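Local structure of glycoside Hydrolase (Bacteroides plebeius, 5T3B) at residues L66-Y79 against D467-F479. The protein is a family 50 glycoside hydrolase from a gut bacterium and probably cleaves glycosidic bonds of a polysaccharide, as related family members do. Residues are numbered along the deposited sequence; the frame is centred on the assembly and turned at random.
Sequences LVGYEQQTKTQDEY and DINWNVYNLIDYF
The C-terminal helix 472-480, with W470 and N471 just ahead of it, is overlaid by the loop 66-75 that leads into helix 76-82, an example of a long loop held by aromatic rings and a few polar bonds. Where that segment makes its type II turn from L66 to Y69, Y478 OH donates to V67 O at 2.7 Å, arriving above the carbonyl plane. Y69 CB lies over the face of the Y478 ring, and the Y69 ring turns its edge to that face in a T-shaped pair, planes 61° apart. With its CG anti to the backbone N (chi1 179°), Y69 lays its ring flat upon L475, whose CD2 stands 3.6 Å from the ring centroid, almost on the normal.

Further along, Q71 stretches out fully and spends its amide N-H groups on two acceptors: D467 OD1, 3.0 Å from NE2 and met from above the carboxylate plane, and T73 O, 2.9 Å from NE2. Both bonds are nearly straight and lie in the amide plane, which fixes the amide's rotation. Two waters add bridges, from Q72 NE2 to N474 O and between T73 OG1 and W470 O. At the far end Y79 CB sits over the five-membered ring of W470, 3.7 Å from its centroid, with the two rings near parallel but slid apart.

W470 NE1 bonds to E158 O and Y79 OH to H162 and R124, while D467 pairs with K463; V472 and I476 rest on strand 120-126, and I468 packs against helix 412-427.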
loop_
_atom_site.group_PDB
_atom_site.type_symbol
_atom_site.label_atom_id
_atom_site.label_comp_id
_atom_site.label_asym_id
_atom_site.label_seq_id
_atom_site.Cartn_x
_atom_site.Cartn_y
_atom_site.Cartn_z
ATOM N N LEU A 66 24.830 -6.912 -1.910
ATOM C CA LEU A 66 24.449 -7.170 -3.296
ATOM C C LEU A 66 25.636 -7.248 -4.189
ATOM O O LEU A 66 26.453 -6.359 -4.203
ATOM C CB LEU A 66 23.762 -5.978 -3.834
ATOM C CG LEU A 66 22.487 -5.728 -3.342
ATOM C CD1 LEU A 66 21.699 -4.732 -4.312
ATOM C CD2 LEU A 66 21.643 -6.949 -3.170
ATOM N N VAL A 67 25.790 -8.367 -4.888
ATOM C CA VAL A 67 26.980 -8.531 -5.740
ATOM C C VAL A 67 26.817 -7.687 -7.011
ATOM O O VAL A 67 25.802 -7.809 -7.719
ATOM C CB VAL A 67 27.200 -10.037 -6.100
ATOM C CG1 VAL A 67 28.324 -10.219 -7.122
ATOM C CG2 VAL A 67 27.445 -10.858 -4.826
ATOM N N GLY A 68 27.789 -6.840 -7.299
ATOM C CA GLY A 68 27.769 -6.043 -8.503
ATOM C C GLY A 68 27.146 -4.691 -8.303
ATOM O O GLY A 68 26.973 -3.993 -9.293
ATOM N N TYR A 69 26.748 -4.335 -7.078
ATOM C CA TYR A 69 26.177 -3.030 -6.788
ATOM C C TYR A 69 26.946 -2.448 -5.631
ATOM O O TYR A 69 27.120 -3.136 -4.609
ATOM C CB TYR A 69 24.715 -3.146 -6.389
ATOM C CG TYR A 69 24.157 -1.787 -6.060
ATOM C CD1 TYR A 69 23.791 -0.909 -7.032
ATOM C CD2 TYR A 69 24.055 -1.369 -4.748
ATOM C CE1 TYR A 69 23.375 0.372 -6.726
ATOM C CE2 TYR A 69 23.646 -0.078 -4.417
ATOM C CZ TYR A 69 23.303 0.795 -5.375
ATOM O OH TYR A 69 22.947 2.074 -5.050
ATOM N N GLU A 70 27.333 -1.180 -5.736
ATOM C CA GLU A 70 27.877 -0.435 -4.596
ATOM C C GLU A 70 27.025 0.820 -4.417
ATOM O O GLU A 70 26.673 1.461 -5.351
ATOM C CB GLU A 70 29.355 -0.068 -4.792
ATOM C CG GLU A 70 30.246 -1.327 -4.865
ATOM C CD GLU A 70 30.257 -2.206 -3.561
ATOM O OE1 GLU A 70 30.130 -1.679 -2.384
ATOM O OE2 GLU A 70 30.379 -3.463 -3.710
ATOM N N GLN A 71 26.717 1.148 -3.176
ATOM C CA GLN A 71 25.804 2.271 -2.897
ATOM C C GLN A 71 26.314 3.533 -3.585
ATOM O O GLN A 71 27.430 3.954 -3.380
ATOM C CB GLN A 71 25.620 2.446 -1.420
ATOM C CG GLN A 71 24.674 3.545 -1.063
ATOM C CD GLN A 71 24.266 3.582 0.377
ATOM O OE1 GLN A 71 24.274 2.584 1.097
ATOM N NE2 GLN A 71 23.826 4.771 0.788
ATOM N N GLN A 72 25.441 4.139 -4.381
ATOM C CA GLN A 72 25.834 5.233 -5.232
ATOM C C GLN A 72 25.629 6.586 -4.575
ATOM O O GLN A 72 26.559 7.398 -4.547
ATOM C CB GLN A 72 25.153 5.135 -6.577
ATOM C CG GLN A 72 25.567 3.885 -7.339
ATOM C CD GLN A 72 24.973 3.837 -8.720
ATOM O OE1 GLN A 72 24.450 4.827 -9.199
ATOM N NE2 GLN A 72 25.056 2.677 -9.362
ATOM N N THR A 73 24.424 6.821 -4.018
ATOM C CA THR A 73 24.108 8.030 -3.334
ATOM C C THR A 73 24.341 7.743 -1.859
ATOM O O THR A 73 23.727 6.835 -1.271
ATOM C CB THR A 73 22.640 8.439 -3.559
ATOM O OG1 THR A 73 22.487 8.686 -4.957
ATOM C CG2 THR A 73 22.253 9.681 -2.695
ATOM N N LYS A 74 25.227 8.543 -1.252
ATOM C CA LYS A 74 25.803 8.238 0.061
ATOM C C LYS A 74 25.474 9.247 1.161
ATOM O O LYS A 74 25.792 8.989 2.325
ATOM C CB LYS A 74 27.301 8.037 -0.105
ATOM C CG LYS A 74 27.768 7.002 -1.168
ATOM C CD LYS A 74 29.302 7.006 -1.318
ATOM C CE LYS A 74 29.890 6.259 -2.528
ATOM N NZ LYS A 74 29.321 6.644 -3.872
ATOM N N THR A 75 24.887 10.391 0.803
ATOM C CA THR A 75 24.545 11.421 1.797
ATOM C C THR A 75 23.185 12.003 1.466
ATOM O O THR A 75 22.722 11.990 0.275
ATOM C CB THR A 75 25.554 12.552 1.800
ATOM O OG1 THR A 75 25.457 13.319 0.582
ATOM C CG2 THR A 75 26.990 12.026 2.012
ATOM N N GLN A 76 22.593 12.627 2.473
ATOM C CA GLN A 76 21.347 13.313 2.272
ATOM C C GLN A 76 21.440 14.445 1.228
ATOM O O GLN A 76 20.511 14.607 0.442
ATOM C CB GLN A 76 20.656 13.705 3.581
ATOM C CG GLN A 76 21.233 14.804 4.268
ATOM C CD GLN A 76 20.368 15.206 5.419
ATOM O OE1 GLN A 76 20.118 16.369 5.586
ATOM N NE2 GLN A 76 19.973 14.257 6.226
ATOM N N ASP A 77 22.557 15.182 1.213
ATOM C CA ASP A 77 22.709 16.251 0.226
ATOM C C ASP A 77 22.820 15.713 -1.195
ATOM O O ASP A 77 22.232 16.277 -2.120
ATOM C CB ASP A 77 23.851 17.206 0.549
ATOM C CG ASP A 77 23.628 17.980 1.858
ATOM O OD1 ASP A 77 22.493 18.106 2.377
ATOM O OD2 ASP A 77 24.622 18.454 2.418
ATOM N N GLU A 78 23.592 14.656 -1.375
ATOM C CA GLU A 78 23.658 14.013 -2.672
ATOM C C GLU A 78 22.269 13.602 -3.116
ATOM O O GLU A 78 21.884 13.786 -4.266
ATOM C CB GLU A 78 24.637 12.797 -2.660
ATOM C CG GLU A 78 26.136 13.100 -2.499
ATOM C CD GLU A 78 27.006 11.848 -2.399
ATOM O OE1 GLU A 78 26.490 10.699 -2.507
ATOM O OE2 GLU A 78 28.232 12.106 -2.229
ATOM N N TYR A 79 21.533 12.997 -2.220
ATOM C CA TYR A 79 20.170 12.581 -2.588
ATOM C C TYR A 79 19.277 13.733 -2.993
ATOM O O TYR A 79 18.652 13.754 -4.058
ATOM C CB TYR A 79 19.496 11.863 -1.405
ATOM C CG TYR A 79 18.055 11.551 -1.720
ATOM C CD1 TYR A 79 17.766 10.681 -2.768
ATOM C CD2 TYR A 79 17.015 12.169 -1.054
ATOM C CE1 TYR A 79 16.449 10.413 -3.144
ATOM C CE2 TYR A 79 15.705 11.909 -1.414
ATOM C CZ TYR A 79 15.433 11.046 -2.480
ATOM O OH TYR A 79 14.117 10.829 -2.869
ATOM N N ASP A 467 19.422 4.404 2.970
ATOM C CA ASP A 467 20.338 3.831 2.017
ATOM C C ASP A 467 19.584 3.233 0.808
ATOM O O ASP A 467 20.006 3.370 -0.340
ATOM C CB ASP A 467 21.229 2.776 2.678
ATOM C CG ASP A 467 22.231 3.395 3.639
ATOM O OD1 ASP A 467 22.626 4.594 3.478
ATOM O OD2 ASP A 467 22.641 2.603 4.516
ATOM N N ILE A 468 18.432 2.592 1.082
ATOM C CA ILE A 468 17.567 2.147 -0.017
ATOM C C ILE A 468 16.896 3.317 -0.746
ATOM O O ILE A 468 16.954 3.453 -1.968
ATOM C CB ILE A 468 16.499 1.142 0.470
ATOM C CG1 ILE A 468 17.138 -0.139 0.972
ATOM C CG2 ILE A 468 15.383 0.935 -0.568
ATOM C CD1 ILE A 468 17.549 -1.058 -0.150
ATOM N N ASN A 469 16.220 4.133 0.040
ATOM C CA ASN A 469 15.309 5.121 -0.528
ATOM C C ASN A 469 16.034 6.123 -1.394
ATOM O O ASN A 469 15.525 6.565 -2.423
ATOM C CB ASN A 469 14.566 5.865 0.562
ATOM C CG ASN A 469 13.582 4.994 1.280
ATOM O OD1 ASN A 469 13.260 3.884 0.912
ATOM N ND2 ASN A 469 13.044 5.575 2.360
ATOM N N TRP A 470 17.258 6.480 -0.983
ATOM C CA TRP A 470 18.048 7.420 -1.795
ATOM C C TRP A 470 18.472 6.824 -3.143
ATOM O O TRP A 470 18.805 7.545 -4.065
ATOM C CB TRP A 470 19.344 7.758 -1.083
ATOM C CG TRP A 470 19.240 8.540 0.176
ATOM C CD1 TRP A 470 18.189 9.284 0.641
ATOM C CD2 TRP A 470 20.282 8.679 1.155
ATOM N NE1 TRP A 470 18.531 9.891 1.813
ATOM C CE2 TRP A 470 19.802 9.527 2.169
ATOM C CE3 TRP A 470 21.577 8.132 1.271
ATOM C CZ2 TRP A 470 20.590 9.845 3.306
ATOM C CZ3 TRP A 470 22.322 8.427 2.391
ATOM C CH2 TRP A 470 21.845 9.253 3.381
ATOM N N ASN A 471 18.525 5.503 -3.199
ATOM C CA ASN A 471 19.142 4.750 -4.290
ATOM C C ASN A 471 18.148 3.990 -5.182
ATOM O O ASN A 471 18.580 3.260 -6.075
ATOM C CB ASN A 471 20.232 3.803 -3.734
ATOM C CG ASN A 471 21.406 4.581 -3.268
ATOM O OD1 ASN A 471 21.629 4.842 -2.049
ATOM N ND2 ASN A 471 22.093 5.111 -4.204
ATOM N N VAL A 472 16.837 4.154 -4.959
ATOM C CA VAL A 472 15.905 3.360 -5.711
ATOM C C VAL A 472 16.089 3.464 -7.228
ATOM O O VAL A 472 15.925 2.476 -7.958
ATOM C CB VAL A 472 14.425 3.576 -5.330
ATOM C CG1 VAL A 472 14.156 3.096 -3.924
ATOM C CG2 VAL A 472 14.009 5.046 -5.507
ATOM N N TYR A 473 16.360 4.673 -7.712
ATOM C CA TYR A 473 16.425 4.857 -9.153
ATOM C C TYR A 473 17.641 4.128 -9.761
ATOM O O TYR A 473 17.555 3.501 -10.805
ATOM C CB TYR A 473 16.412 6.351 -9.507
ATOM C CG TYR A 473 15.188 7.074 -9.001
ATOM C CD1 TYR A 473 13.943 6.872 -9.580
ATOM C CD2 TYR A 473 15.227 7.882 -7.889
ATOM C CE1 TYR A 473 12.804 7.541 -9.137
ATOM C CE2 TYR A 473 14.117 8.525 -7.405
ATOM C CZ TYR A 473 12.874 8.339 -8.005
ATOM O OH TYR A 473 11.729 8.952 -7.596
ATOM N N ASN A 474 18.783 4.217 -9.069
ATOM C CA ASN A 474 19.966 3.520 -9.586
ATOM C C ASN A 474 19.954 2.003 -9.290
ATOM O O ASN A 474 20.511 1.217 -10.050
ATOM C CB ASN A 474 21.236 4.215 -9.215
ATOM C CG ASN A 474 21.567 4.151 -7.739
ATOM O OD1 ASN A 474 21.880 3.063 -7.209
ATOM N ND2 ASN A 474 21.473 5.263 -7.066
ATOM N N LEU A 475 19.222 1.595 -8.246
ATOM C CA LEU A 475 18.988 0.194 -8.022
ATOM C C LEU A 475 18.127 -0.413 -9.149
ATOM O O LEU A 475 18.356 -1.545 -9.580
ATOM C CB LEU A 475 18.364 -0.046 -6.658
ATOM C CG LEU A 475 19.392 -0.050 -5.535
ATOM C CD1 LEU A 475 18.695 0.181 -4.189
ATOM C CD2 LEU A 475 20.226 -1.334 -5.526
ATOM N N ILE A 476 17.089 0.304 -9.515
ATOM C CA ILE A 476 16.256 -0.108 -10.640
ATOM C C ILE A 476 17.123 -0.281 -11.888
ATOM O O ILE A 476 16.930 -1.220 -12.644
ATOM C CB ILE A 476 15.049 0.826 -10.798
ATOM C CG1 ILE A 476 14.061 0.497 -9.682
ATOM C CG2 ILE A 476 14.433 0.698 -12.200
ATOM C CD1 ILE A 476 13.015 1.568 -9.516
ATOM N N ASP A 477 17.995 0.672 -12.135
ATOM C CA ASP A 477 18.884 0.564 -13.310
ATOM C C ASP A 477 19.701 -0.729 -13.217
ATOM O O ASP A 477 19.882 -1.437 -14.220
ATOM C CB ASP A 477 19.819 1.748 -13.438
ATOM C CG ASP A 477 19.129 3.006 -13.858
ATOM O OD1 ASP A 477 18.061 2.969 -14.481
ATOM O OD2 ASP A 477 19.686 4.075 -13.517
ATOM N N TYR A 478 20.259 -1.006 -12.047
ATOM C CA TYR A 478 21.032 -2.247 -11.800
ATOM C C TYR A 478 20.216 -3.503 -12.041
ATOM O O TYR A 478 20.643 -4.410 -12.735
ATOM C CB TYR A 478 21.604 -2.198 -10.379
ATOM C CG TYR A 478 22.042 -3.494 -9.787
ATOM C CD1 TYR A 478 23.279 -4.017 -10.040
ATOM C CD2 TYR A 478 21.243 -4.206 -8.922
ATOM C CE1 TYR A 478 23.680 -5.197 -9.440
ATOM C CE2 TYR A 478 21.625 -5.348 -8.301
ATOM C CZ TYR A 478 22.850 -5.896 -8.561
ATOM O OH TYR A 478 23.232 -7.052 -7.935
ATOM N N PHE A 479 18.987 -3.519 -11.544
ATOM C CA PHE A 479 18.150 -4.697 -11.736
ATOM C C PHE A 479 17.695 -4.902 -13.193
ATOM O O PHE A 479 17.541 -6.015 -13.647
ATOM C CB PHE A 479 16.968 -4.718 -10.819
ATOM C CG PHE A 479 17.332 -5.039 -9.366
ATOM C CD1 PHE A 479 17.976 -6.208 -9.032
ATOM C CD2 PHE A 479 16.965 -4.186 -8.340
ATOM C CE1 PHE A 479 18.256 -6.535 -7.739
ATOM C CE2 PHE A 479 17.261 -4.484 -7.024
ATOM C CZ PHE A 479 17.858 -5.690 -6.724
HETATM O O HOH W 1 23.072 1.408 -11.128
HETATM O O HOH W 2 19.999 9.640 -5.528
#